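PnpC (PDB 3N9T) probably catalyses the iron(III)-dependent intradiol ring cleavage of hydroxyquinol by dioxygen and binds a phospholipid between its N-terminal helices. Local coordinates at residues Ser79-Val84 and Asp246-Val251; Val151-Asp156 and Ala217-Met222; Tyr194-Asp199 and Arg211-Pro216. All coordinates share one frame; numbering follows the deposited sequence.

Interaction 1 of 3, residues Ser79-Val84 and Asp246-Val251; sequences SDTLGV and DAVFGV. With HGX (1-heptadecanoyl-2-tridecanoyl-3-glycerol-phosphonyl choline), chain B.
Asp80 and Thr81, in the last turn of helix 74-81, pack against Ala247, Val248 and Phe249 of a type I beta turn running from Asp246 to Phe249. The helix ends in a Schellman motif at Gly83. The contact joins the N-terminal helical part of the dioxygenase to a loop between strands 231-237 and 256-262. Apolar packing centres on Val248. Its CG1 lies 3.7 Å from CB of Asp80 and also reaches CG2 of Thr81. CG1 stands anti to the carbonyl carbon (chi1 -54°), and this turns it to the helix. The Phe249 ring packs on the end of the helix. Its CD2 is 3.6 Å from CA of Gly83, and a CB on this glycine would come tight against the ring. Thr81 O meets the same ring at its edge, near the ring plane, 3.2 Å from CE2. That carbonyl probably also accepts a hydrogen bond from Arg211. Two CA-H...O contacts link the backbones, Val248 CA to Asp80 O and Thr81 CA to Ala247 O. The second is the straighter, at 160°. One water bridges the segments, donating to Asp80 O and to Val248 O. The beta turn has its own polar core. Asp246 OD1 accepts from Val248 N in an Asx turn, and OD2 accepts from Gly250 N. Both N-H groups come from above the carboxylate plane. OD2 also pairs with Arg215, so the carboxylate has three partners, two backbone N-H groups and a guanidinium. Ser79 faces the lipid and the second subunit. Its OG bonds Trp53 of the second subunit, and Ser79 CB lies 3.8 Å from the lipid chain carbon C48.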
loop_
_atom_site.group_PDB
_atom_site.type_symbol
_atom_site.label_atom_id
_atom_site.label_comp_id
_atom_site.label_asym_id
_atom_site.label_seq_id
_atom_site.Cartn_x
_atom_site.Cartn_y
_atom_site.Cartn_z
ATOM N N SER A 79 8.899 -2.386 -0.146
ATOM C CA SER A 79 8.736 -3.880 -0.260
ATOM C C SER A 79 9.954 -4.599 0.309
ATOM O O SER A 79 9.814 -5.558 1.108
ATOM C CB SER A 79 8.573 -4.321 -1.752
ATOM O OG SER A 79 8.469 -5.748 -1.831
ATOM N N ASP A 80 11.151 -4.075 -0.003
ATOM C CA ASP A 80 12.396 -4.750 0.463
ATOM C C ASP A 80 12.514 -4.675 1.972
ATOM O O ASP A 80 12.758 -5.683 2.599
ATOM C CB ASP A 80 13.647 -4.100 -0.123
ATOM C CG ASP A 80 13.771 -4.245 -1.659
ATOM O OD1 ASP A 80 13.177 -5.124 -2.300
ATOM O OD2 ASP A 80 14.574 -3.486 -2.213
ATOM N N THR A 81 12.355 -3.457 2.538
ATOM C CA THR A 81 12.528 -3.208 3.973
ATOM C C THR A 81 11.407 -3.781 4.846
ATOM O O THR A 81 11.575 -3.916 6.055
ATOM C CB THR A 81 12.754 -1.701 4.313
ATOM O OG1 THR A 81 11.661 -0.921 3.814
ATOM C CG2 THR A 81 14.081 -1.208 3.662
ATOM N N LEU A 82 10.303 -4.165 4.239
ATOM C CA LEU A 82 9.237 -4.830 4.995
ATOM C C LEU A 82 9.283 -6.324 4.753
ATOM O O LEU A 82 8.414 -7.075 5.250
ATOM C CB LEU A 82 7.853 -4.311 4.591
ATOM C CG LEU A 82 7.557 -2.844 4.878
ATOM C CD1 LEU A 82 6.152 -2.496 4.442
ATOM C CD2 LEU A 82 7.696 -2.664 6.411
ATOM N N GLY A 83 10.296 -6.772 4.006
ATOM C CA GLY A 83 10.559 -8.236 3.817
ATOM C C GLY A 83 9.691 -8.920 2.757
ATOM O O GLY A 83 9.755 -10.154 2.555
ATOM N N VAL A 84 8.908 -8.113 2.063
ATOM C CA VAL A 84 8.015 -8.649 1.060
ATOM C C VAL A 84 8.812 -9.147 -0.167
ATOM O O VAL A 84 8.514 -10.203 -0.685
ATOM C CB VAL A 84 6.954 -7.620 0.647
ATOM C CG1 VAL A 84 6.129 -8.182 -0.513
ATOM C CG2 VAL A 84 6.003 -7.377 1.828
ATOM N N ASP A 246 20.293 -7.545 8.468
ATOM C CA ASP A 246 20.189 -7.046 7.105
ATOM C C ASP A 246 18.905 -6.264 6.974
ATOM O O ASP A 246 17.799 -6.821 7.221
ATOM C CB ASP A 246 20.205 -8.228 6.110
ATOM C CG ASP A 246 20.200 -7.774 4.618
ATOM O OD1 ASP A 246 20.199 -6.549 4.300
ATOM O OD2 ASP A 246 20.190 -8.648 3.743
ATOM N N ALA A 247 19.024 -5.006 6.564
ATOM C CA ALA A 247 17.859 -4.129 6.421
ATOM C C ALA A 247 16.779 -4.667 5.452
ATOM O O ALA A 247 15.607 -4.240 5.512
ATOM C CB ALA A 247 18.258 -2.714 6.014
ATOM N N VAL A 248 17.183 -5.566 4.547
ATOM C CA VAL A 248 16.198 -6.065 3.578
ATOM C C VAL A 248 16.113 -7.578 3.668
ATOM O O VAL A 248 15.605 -8.222 2.784
ATOM C CB VAL A 248 16.496 -5.580 2.141
ATOM C CG1 VAL A 248 16.624 -4.033 2.053
ATOM C CG2 VAL A 248 17.822 -6.195 1.609
ATOM N N PHE A 249 16.628 -8.118 4.770
ATOM C CA PHE A 249 16.486 -9.504 5.137
ATOM C C PHE A 249 16.964 -10.489 4.029
ATOM O O PHE A 249 16.346 -11.540 3.853
ATOM C CB PHE A 249 15.017 -9.785 5.507
ATOM C CG PHE A 249 14.377 -8.712 6.340
ATOM C CD1 PHE A 249 14.684 -8.612 7.692
ATOM C CD2 PHE A 249 13.497 -7.795 5.775
ATOM C CE1 PHE A 249 14.147 -7.648 8.485
ATOM C CE2 PHE A 249 12.944 -6.776 6.564
ATOM C CZ PHE A 249 13.230 -6.740 7.940
ATOM N N GLY A 250 18.048 -10.133 3.330
ATOM C CA GLY A 250 18.633 -10.965 2.266
ATOM C C GLY A 250 19.428 -12.206 2.737
ATOM O O GLY A 250 19.630 -13.156 1.974
ATOM N N VAL A 251 19.927 -12.168 3.968
ATOM C CA VAL A 251 20.943 -13.108 4.415
ATOM C C VAL A 251 20.233 -14.400 4.723
ATOM O O VAL A 251 19.182 -14.381 5.385
ATOM C CB VAL A 251 21.667 -12.618 5.746
ATOM C CG1 VAL A 251 22.733 -13.668 6.266
ATOM C CG2 VAL A 251 22.341 -11.277 5.534
HETATM O O11 HGX B . 2.451 6.306 14.748
HETATM C C11 HGX B . 2.286 6.802 13.676
HETATM C C12 HGX B . 1.127 6.340 12.854
HETATM C C13 HGX B . 1.549 5.200 11.960
HETATM C C14 HGX B . 0.371 4.997 11.045
HETATM C C15 HGX B . 0.603 3.864 10.126
HETATM C C16 HGX B . -0.689 3.549 9.440
HETATM C C17 HGX B . -0.393 2.679 8.245
HETATM C C18 HGX B . -1.693 2.013 7.843
HETATM C C19 HGX B . -1.795 1.891 6.339
HETATM C C20 HGX B . -3.279 2.038 5.991
HETATM C C21 HGX B . -3.693 3.496 5.764
HETATM C C22 HGX B . -4.558 3.758 4.528
HETATM C C23 HGX B . -4.779 2.549 3.613
HETATM O O3 HGX B . 3.201 7.821 13.234
HETATM C C3 HGX B . 4.395 8.112 13.956
HETATM C C2 HGX B . 5.656 7.685 13.217
HETATM C C1 HGX B . 6.815 8.312 13.939
HETATM O O3P HGX B . 6.952 7.597 15.157
HETATM O O2 HGX B . 5.725 8.172 11.879
HETATM C C31 HGX B . 5.908 7.140 10.851
HETATM O O31 HGX B . 6.912 7.115 10.181
HETATM C C32 HGX B . 4.926 6.109 10.459
HETATM C C33 HGX B . 5.572 5.455 9.232
HETATM C C34 HGX B . 4.471 4.894 8.372
HETATM C C35 HGX B . 4.721 3.482 7.906
HETATM C C36 HGX B . 3.606 3.125 6.990
HETATM C C37 HGX B . 4.114 2.016 6.089
HETATM C C38 HGX B . 2.900 1.518 5.361
HETATM C C39 HGX B . 3.294 0.857 4.055
HETATM C C40 HGX B . 2.646 -0.506 3.876
HETATM C C42 HGX B . 1.291 -0.454 3.167
HETATM C C43 HGX B . 1.269 -1.170 1.803
HETATM C C44 HGX B . 2.286 -2.306 1.658
HETATM C C45 HGX B . 3.163 -2.054 0.435
HETATM C C46 HGX B . 4.576 -2.663 0.530
HETATM C C47 HGX B . 4.847 -3.552 -0.678
HETATM C C48 HGX B . 5.220 -2.600 -1.795
HETATM O O1 HGX B . 8.036 9.663 16.069
HETATM P P1 HGX B . 7.201 8.450 16.491
HETATM O O4 HGX B . 5.831 8.643 17.116
HETATM O O5 HGX B . 8.121 7.454 17.404
HETATM C C4 HGX B . 8.635 7.897 18.679
HETATM C C5 HGX B . 10.169 7.991 18.699
HETATM N N1 HGX B . 10.789 9.318 18.403
HETATM C C6 HGX B . 12.048 9.415 19.170
HETATM C C7 HGX B . 9.940 10.485 18.754
HETATM C C8 HGX B . 11.138 9.371 16.970
HETATM O O HOH W 1 12.924 -8.196 1.492
#

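Interaction 2 of 3, residues Val151-Asp156 and Ala217-Met222; sequences VWQTAD and AHLHFM. With FE (Fe (III) ion), chain D.
Trp152 and His220 lie with their rings almost parallel, planes at 6°, in an offset stack. The five-membered ring of Trp152 and the imidazole have centroids 4.2 Å apart. NE1 of Trp152 sits over one face of the imidazole, toward its rim. His218 CD2 lies over the opposite face, so the His220 ring is sandwiched. CB of His220 drops onto the centre of the six-membered ring of Trp152, a close CH-pi contact at 3.2 Å from the centroid. The indole reaches this place because CG of Trp152 stands between its backbone N and carbonyl carbon (chi1 67°), which folds the ring over the neighbouring strand. The stack limits how the imidazole can turn, and its NE2 binds the ferric ion at 1.9 Å. His218 NE2 is the second histidine ligand, at 2.0 Å. Its ND1 donates to the backbone O of Pro216, which probably helps to fix the ring and to polarise it toward the metal. The two segments are antiparallel neighbours in the beta sheet of the intradiol dioxygenase domain, strands 148-152 and 214-224. Trp152 and His220 form the hydrogen-bonded pair. His220 N gives a good bond to Trp152 O, 2.9 Å long, and the return bond from Trp152 N is weak. Val151 and Phe221, the non-hydrogen-bonded pair, point to the other face of the sheet. CG1 of Val151 sits over the face of the Phe221 ring, 3.5 Å from CD2. Phe221 also meets the ring of Phe285. Beyond the strand pairing, Gln153 crosses Leu219, whose CD1 touches Gln153 OE1. That oxygen accepts from Thr188. A water accepts from Thr154 N, 3.0 Å away, and lies near His218 O.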
loop_
_atom_site.group_PDB
_atom_site.type_symbol
_atom_site.label_atom_id
_atom_site.label_comp_id
_atom_site.label_asym_id
_atom_site.label_seq_id
_atom_site.Cartn_x
_atom_site.Cartn_y
_atom_site.Cartn_z
ATOM N N VAL A 151 28.757 -11.407 -12.044
ATOM C CA VAL A 151 28.967 -10.989 -10.634
ATOM C C VAL A 151 29.070 -9.489 -10.571
ATOM O O VAL A 151 29.552 -8.870 -11.506
ATOM C CB VAL A 151 30.236 -11.623 -10.000
ATOM C CG1 VAL A 151 30.092 -13.114 -10.078
ATOM C CG2 VAL A 151 31.539 -11.201 -10.773
ATOM N N TRP A 152 28.644 -8.913 -9.444
ATOM C CA TRP A 152 28.762 -7.469 -9.242
ATOM C C TRP A 152 28.778 -7.186 -7.706
ATOM O O TRP A 152 28.232 -7.963 -6.874
ATOM C CB TRP A 152 27.662 -6.711 -10.045
ATOM C CG TRP A 152 26.205 -6.898 -9.620
ATOM C CD1 TRP A 152 25.417 -6.012 -8.874
ATOM C CD2 TRP A 152 25.355 -8.056 -9.895
ATOM N NE1 TRP A 152 24.118 -6.563 -8.721
ATOM C CE2 TRP A 152 24.068 -7.789 -9.338
ATOM C CE3 TRP A 152 25.562 -9.274 -10.594
ATOM C CZ2 TRP A 152 23.002 -8.738 -9.381
ATOM C CZ3 TRP A 152 24.523 -10.199 -10.661
ATOM C CH2 TRP A 152 23.247 -9.929 -10.026
ATOM N N GLN A 153 29.433 -6.101 -7.330
ATOM C CA GLN A 153 29.568 -5.718 -5.931
ATOM C C GLN A 153 29.836 -4.209 -5.856
ATOM O O GLN A 153 30.249 -3.587 -6.859
ATOM C CB GLN A 153 30.746 -6.452 -5.295
ATOM C CG GLN A 153 32.100 -6.153 -5.833
ATOM C CD GLN A 153 33.219 -6.819 -4.994
ATOM O OE1 GLN A 153 33.571 -7.950 -5.258
ATOM N NE2 GLN A 153 33.730 -6.128 -3.962
ATOM N N THR A 154 29.610 -3.620 -4.676
ATOM C CA THR A 154 29.890 -2.180 -4.496
ATOM C C THR A 154 31.360 -1.944 -4.393
ATOM O O THR A 154 32.129 -2.864 -4.092
ATOM C CB THR A 154 29.334 -1.612 -3.188
ATOM O OG1 THR A 154 29.715 -2.483 -2.122
ATOM C CG2 THR A 154 27.862 -1.460 -3.233
ATOM N N ALA A 155 31.768 -0.694 -4.656
ATOM C CA ALA A 155 33.147 -0.292 -4.371
ATOM C C ALA A 155 33.267 -0.005 -2.854
ATOM O O ALA A 155 32.258 -0.122 -2.131
ATOM C CB ALA A 155 33.479 0.947 -5.184
ATOM N N ASP A 156 34.473 0.342 -2.387
ATOM C CA ASP A 156 34.689 0.919 -1.031
ATOM C C ASP A 156 33.685 2.039 -0.687
ATOM O O ASP A 156 33.059 1.976 0.378
ATOM C CB ASP A 156 36.135 1.409 -0.838
ATOM C CG ASP A 156 37.133 0.264 -0.434
ATOM O OD1 ASP A 156 36.708 -0.935 -0.297
ATOM O OD2 ASP A 156 38.361 0.583 -0.261
ATOM N N ALA A 217 28.041 -6.768 3.934
ATOM C CA ALA A 217 28.881 -6.919 2.735
ATOM C C ALA A 217 28.531 -8.171 1.929
ATOM O O ALA A 217 28.274 -9.230 2.491
ATOM C CB ALA A 217 30.385 -6.902 3.144
ATOM N N HIS A 218 28.427 -8.024 0.610
ATOM C CA HIS A 218 28.084 -9.168 -0.232
ATOM C C HIS A 218 28.593 -9.065 -1.628
ATOM O O HIS A 218 28.824 -7.959 -2.123
ATOM C CB HIS A 218 26.571 -9.375 -0.318
ATOM C CG HIS A 218 25.807 -8.153 -0.766
ATOM N ND1 HIS A 218 25.439 -7.153 0.101
ATOM C CD2 HIS A 218 25.320 -7.793 -1.983
ATOM C CE1 HIS A 218 24.777 -6.213 -0.573
ATOM N NE2 HIS A 218 24.698 -6.572 -1.842
ATOM N N LEU A 219 28.589 -10.227 -2.301
ATOM C CA LEU A 219 28.896 -10.284 -3.722
ATOM C C LEU A 219 27.644 -10.884 -4.396
ATOM O O LEU A 219 27.125 -11.894 -3.904
ATOM C CB LEU A 219 30.154 -11.163 -3.930
ATOM C CG LEU A 219 30.701 -11.407 -5.360
ATOM C CD1 LEU A 219 30.977 -10.066 -6.157
ATOM C CD2 LEU A 219 31.981 -12.247 -5.274
ATOM N N HIS A 220 27.172 -10.258 -5.487
ATOM C CA HIS A 220 25.951 -10.711 -6.197
ATOM C C HIS A 220 26.368 -11.707 -7.231
ATOM O O HIS A 220 27.394 -11.524 -7.845
ATOM C CB HIS A 220 25.258 -9.566 -6.929
ATOM C CG HIS A 220 24.615 -8.537 -6.022
ATOM N ND1 HIS A 220 23.344 -8.696 -5.509
ATOM C CD2 HIS A 220 25.070 -7.342 -5.543
ATOM C CE1 HIS A 220 23.037 -7.644 -4.756
ATOM N NE2 HIS A 220 24.069 -6.809 -4.750
ATOM N N PHE A 221 25.646 -12.826 -7.341
ATOM C CA PHE A 221 25.857 -13.801 -8.451
ATOM C C PHE A 221 24.553 -14.078 -9.225
ATOM O O PHE A 221 23.481 -14.321 -8.592
ATOM C CB PHE A 221 26.300 -15.155 -7.922
ATOM C CG PHE A 221 27.719 -15.197 -7.446
ATOM C CD1 PHE A 221 28.055 -14.633 -6.194
ATOM C CD2 PHE A 221 28.729 -15.762 -8.246
ATOM C CE1 PHE A 221 29.368 -14.661 -5.744
ATOM C CE2 PHE A 221 30.074 -15.822 -7.774
ATOM C CZ PHE A 221 30.389 -15.231 -6.536
ATOM N N MET A 222 24.658 -14.103 -10.568
ATOM C CA MET A 222 23.663 -14.745 -11.401
ATOM C C MET A 222 24.379 -15.799 -12.234
ATOM O O MET A 222 25.277 -15.472 -13.001
ATOM C CB MET A 222 22.987 -13.715 -12.329
ATOM C CG MET A 222 21.915 -14.412 -13.328
ATOM S SD MET A 222 21.148 -13.149 -14.293
ATOM C CE MET A 222 19.534 -13.171 -13.722
HETATM FE FE FE D . 24.076 -5.472 -3.356
HETATM O O HOH W 2 27.893 -5.448 -3.022
HETATM O O HOH W 3 22.125 -5.091 -4.103
#

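Interaction 3 of 3, residues Tyr194-Asp199 and Arg211-Pro216; sequences YPIPTD and RHAWRP. With FE (Fe (III) ion), chain D.
The ferric iron site takes one of its tyrosine ligands from this contact. Strand 194-195 pairs antiparallel with the start of strand 214-224, and Tyr194 and Arg215 face each other across it as a hydrogen-bonded pair. Arg215 N donates to Tyr194 O at 2.9 Å, while the bond from Tyr194 N to Arg215 O is weak. Two residues on, Ile196 N donates to Ala213 O over 2.7 Å, close to the line of the carbonyl. The Tyr194 ring holds the iron at its edge, in the ring plane, and OH binds it at 2.2 Å. Its CG stands between the backbone N and carbonyl carbon (chi1 60°), which carries the phenol to the metal. A citrate, probably from the crystallisation liquor, lies close to the same oxygen, and a covalent link between them is doubtful. Arg215 is on the same face of the pair as Tyr194, and its CG crosses CG2 of Ile196 at 3.8 Å. The guanidinium goes on to Asp246. On the opposite face Pro195 and Trp214 lie side by side, and Pro195 CD sits over the six-membered ring of Trp214 in a CH-pi contact. Trp214 N is itself held by His212 ND1 at 2.8 Å. Ile196 CG1 meets Ala213 CB at 3.8 Å, and the side chain also touches Leu77 and Thr81 of helix 74-81 and Leu206 of helix 201-209. With an alanine in place of Ile196 both branches are lost, which is likely to open a gap between Ala213, the Arg215 chain and helix 74-81. Two tyrosines and two histidines round a ferric ion, here Tyr160, Tyr194, His218 and His220, are the site typical of intradiol ring-cleavage dioxygenases.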
loop_
_atom_site.group_PDB
_atom_site.type_symbol
_atom_site.label_atom_id
_atom_site.label_comp_id
_atom_site.label_asym_id
_atom_site.label_seq_id
_atom_site.Cartn_x
_atom_site.Cartn_y
_atom_site.Cartn_z
ATOM N N TYR A 194 27.117 -1.369 3.128
ATOM C CA TYR A 194 26.743 -0.050 2.638
ATOM C C TYR A 194 25.267 0.168 3.032
ATOM O O TYR A 194 24.577 -0.839 3.240
ATOM C CB TYR A 194 26.944 0.036 1.115
ATOM C CG TYR A 194 26.110 -0.968 0.310
ATOM C CD1 TYR A 194 26.650 -2.184 -0.086
ATOM C CD2 TYR A 194 24.812 -0.672 -0.105
ATOM C CE1 TYR A 194 25.932 -3.090 -0.858
ATOM C CE2 TYR A 194 24.066 -1.588 -0.868
ATOM C CZ TYR A 194 24.621 -2.811 -1.246
ATOM O OH TYR A 194 23.936 -3.772 -2.032
ATOM N N PRO A 195 24.809 1.450 3.217
ATOM C CA PRO A 195 23.429 1.667 3.655
ATOM C C PRO A 195 22.507 1.827 2.453
ATOM O O PRO A 195 22.942 2.245 1.373
ATOM C CB PRO A 195 23.511 3.014 4.426
ATOM C CG PRO A 195 24.517 3.827 3.543
ATOM C CD PRO A 195 25.548 2.757 3.123
ATOM N N ILE A 196 21.243 1.488 2.638
ATOM C CA ILE A 196 20.257 1.742 1.601
ATOM C C ILE A 196 19.809 3.217 1.670
ATOM O O ILE A 196 19.994 3.860 2.709
ATOM C CB ILE A 196 19.057 0.815 1.757
ATOM C CG1 ILE A 196 18.330 1.158 3.068
ATOM C CG2 ILE A 196 19.467 -0.699 1.737
ATOM C CD1 ILE A 196 16.815 0.741 2.964
ATOM N N PRO A 197 19.134 3.725 0.623
ATOM C CA PRO A 197 18.738 5.165 0.682
ATOM C C PRO A 197 17.776 5.478 1.834
ATOM O O PRO A 197 16.780 4.768 2.068
ATOM C CB PRO A 197 18.059 5.403 -0.678
ATOM C CG PRO A 197 18.446 4.204 -1.561
ATOM C CD PRO A 197 18.780 3.081 -0.660
ATOM N N THR A 198 18.059 6.526 2.585
ATOM C CA THR A 198 17.187 6.827 3.702
ATOM C C THR A 198 16.618 8.238 3.593
ATOM O O THR A 198 16.107 8.760 4.543
ATOM C CB THR A 198 17.971 6.712 5.003
ATOM O OG1 THR A 198 19.148 7.511 4.865
ATOM C CG2 THR A 198 18.436 5.303 5.219
ATOM N N ASP A 199 16.733 8.868 2.443
ATOM C CA ASP A 199 16.294 10.260 2.310
ATOM C C ASP A 199 14.847 10.355 1.852
ATOM O O ASP A 199 14.377 11.440 1.448
ATOM C CB ASP A 199 17.190 10.989 1.313
ATOM C CG ASP A 199 17.198 10.353 -0.027
ATOM O OD1 ASP A 199 16.962 9.115 -0.176
ATOM O OD2 ASP A 199 17.478 11.107 -0.977
ATOM N N ARG A 211 15.458 1.252 13.332
ATOM C CA ARG A 211 16.145 0.245 12.504
ATOM C C ARG A 211 17.259 0.955 11.818
ATOM O O ARG A 211 17.082 2.073 11.377
ATOM C CB ARG A 211 15.193 -0.322 11.429
ATOM C CG ARG A 211 14.311 -1.425 12.017
ATOM C CD ARG A 211 13.242 -1.922 11.028
ATOM N NE ARG A 211 13.930 -2.415 9.841
ATOM C CZ ARG A 211 13.328 -2.886 8.782
ATOM N NH1 ARG A 211 11.996 -2.935 8.772
ATOM N NH2 ARG A 211 14.059 -3.259 7.721
ATOM N N HIS A 212 18.373 0.288 11.660
ATOM C CA HIS A 212 19.443 0.852 10.858
ATOM C C HIS A 212 19.173 0.597 9.327
ATOM O O HIS A 212 18.291 -0.195 8.980
ATOM C CB HIS A 212 20.789 0.264 11.338
ATOM C CG HIS A 212 21.002 -1.173 10.963
ATOM N ND1 HIS A 212 21.025 -1.598 9.655
ATOM C CD2 HIS A 212 21.218 -2.276 11.723
ATOM C CE1 HIS A 212 21.214 -2.907 9.624
ATOM N NE2 HIS A 212 21.358 -3.338 10.864
ATOM N N ALA A 213 19.912 1.267 8.454
ATOM C CA ALA A 213 19.729 1.126 7.021
ATOM C C ALA A 213 20.834 0.308 6.339
ATOM O O ALA A 213 21.027 0.446 5.122
ATOM C CB ALA A 213 19.581 2.545 6.369
ATOM N N TRP A 214 21.575 -0.531 7.082
ATOM C CA TRP A 214 22.744 -1.206 6.476
ATOM C C TRP A 214 22.427 -2.546 5.856
ATOM O O TRP A 214 21.699 -3.378 6.432
ATOM C CB TRP A 214 23.918 -1.399 7.446
ATOM C CG TRP A 214 24.548 -0.127 7.887
ATOM C CD1 TRP A 214 24.144 0.655 8.920
ATOM C CD2 TRP A 214 25.670 0.531 7.302
ATOM N NE1 TRP A 214 24.948 1.764 9.020
ATOM C CE2 TRP A 214 25.901 1.710 8.048
ATOM C CE3 TRP A 214 26.548 0.218 6.254
ATOM C CZ2 TRP A 214 26.959 2.567 7.783
ATOM C CZ3 TRP A 214 27.584 1.081 5.984
ATOM C CH2 TRP A 214 27.756 2.269 6.708
ATOM N N ARG A 215 23.073 -2.791 4.727
ATOM C CA ARG A 215 23.288 -4.161 4.280
ATOM C C ARG A 215 24.652 -4.736 4.662
ATOM O O ARG A 215 25.661 -4.044 4.524
ATOM C CB ARG A 215 23.130 -4.234 2.806
ATOM C CG ARG A 215 21.772 -3.619 2.414
ATOM C CD ARG A 215 21.080 -4.444 1.386
ATOM N NE ARG A 215 20.963 -5.839 1.772
ATOM C CZ ARG A 215 20.944 -6.816 0.889
ATOM N NH1 ARG A 215 21.006 -6.525 -0.396
ATOM N NH2 ARG A 215 20.838 -8.073 1.268
ATOM N N PRO A 216 24.682 -5.994 5.122
ATOM C CA PRO A 216 25.997 -6.648 5.234
ATOM C C PRO A 216 26.704 -6.758 3.888
ATOM O O PRO A 216 26.054 -6.873 2.850
ATOM C CB PRO A 216 25.676 -8.059 5.729
ATOM C CG PRO A 216 24.219 -8.266 5.411
ATOM C CD PRO A 216 23.552 -6.938 5.306
HETATM FE FE FE D . 24.076 -5.472 -3.356
HETATM O O HOH W 3 22.125 -5.091 -4.103
#

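Overall arrangement
Interactions 2 and 3 share strand 214-224 and the ferric ion. Interaction 2 supplies the histidine ligands and interaction 3 supplies Tyr194, whose OH is 2.9 Å from His218 NE2. One iron-bound water belongs to both, and Tyr160 completes the protein ligands. Interaction 1 lies toward the lipid, its centre about 11 Å from that of interaction 3. The two touch through a salt bridge, Asp246 OD2 to Arg215 NH2 at 2.6 Å, and a probable hydrogen bond, Arg211 NH1 to Thr81 O at 2.9 Å. Interactions 1 and 2 do not touch, and their centres are about 17 Å apart. Along the chain, interaction 3 is nested within interaction 2, and both within interaction 1.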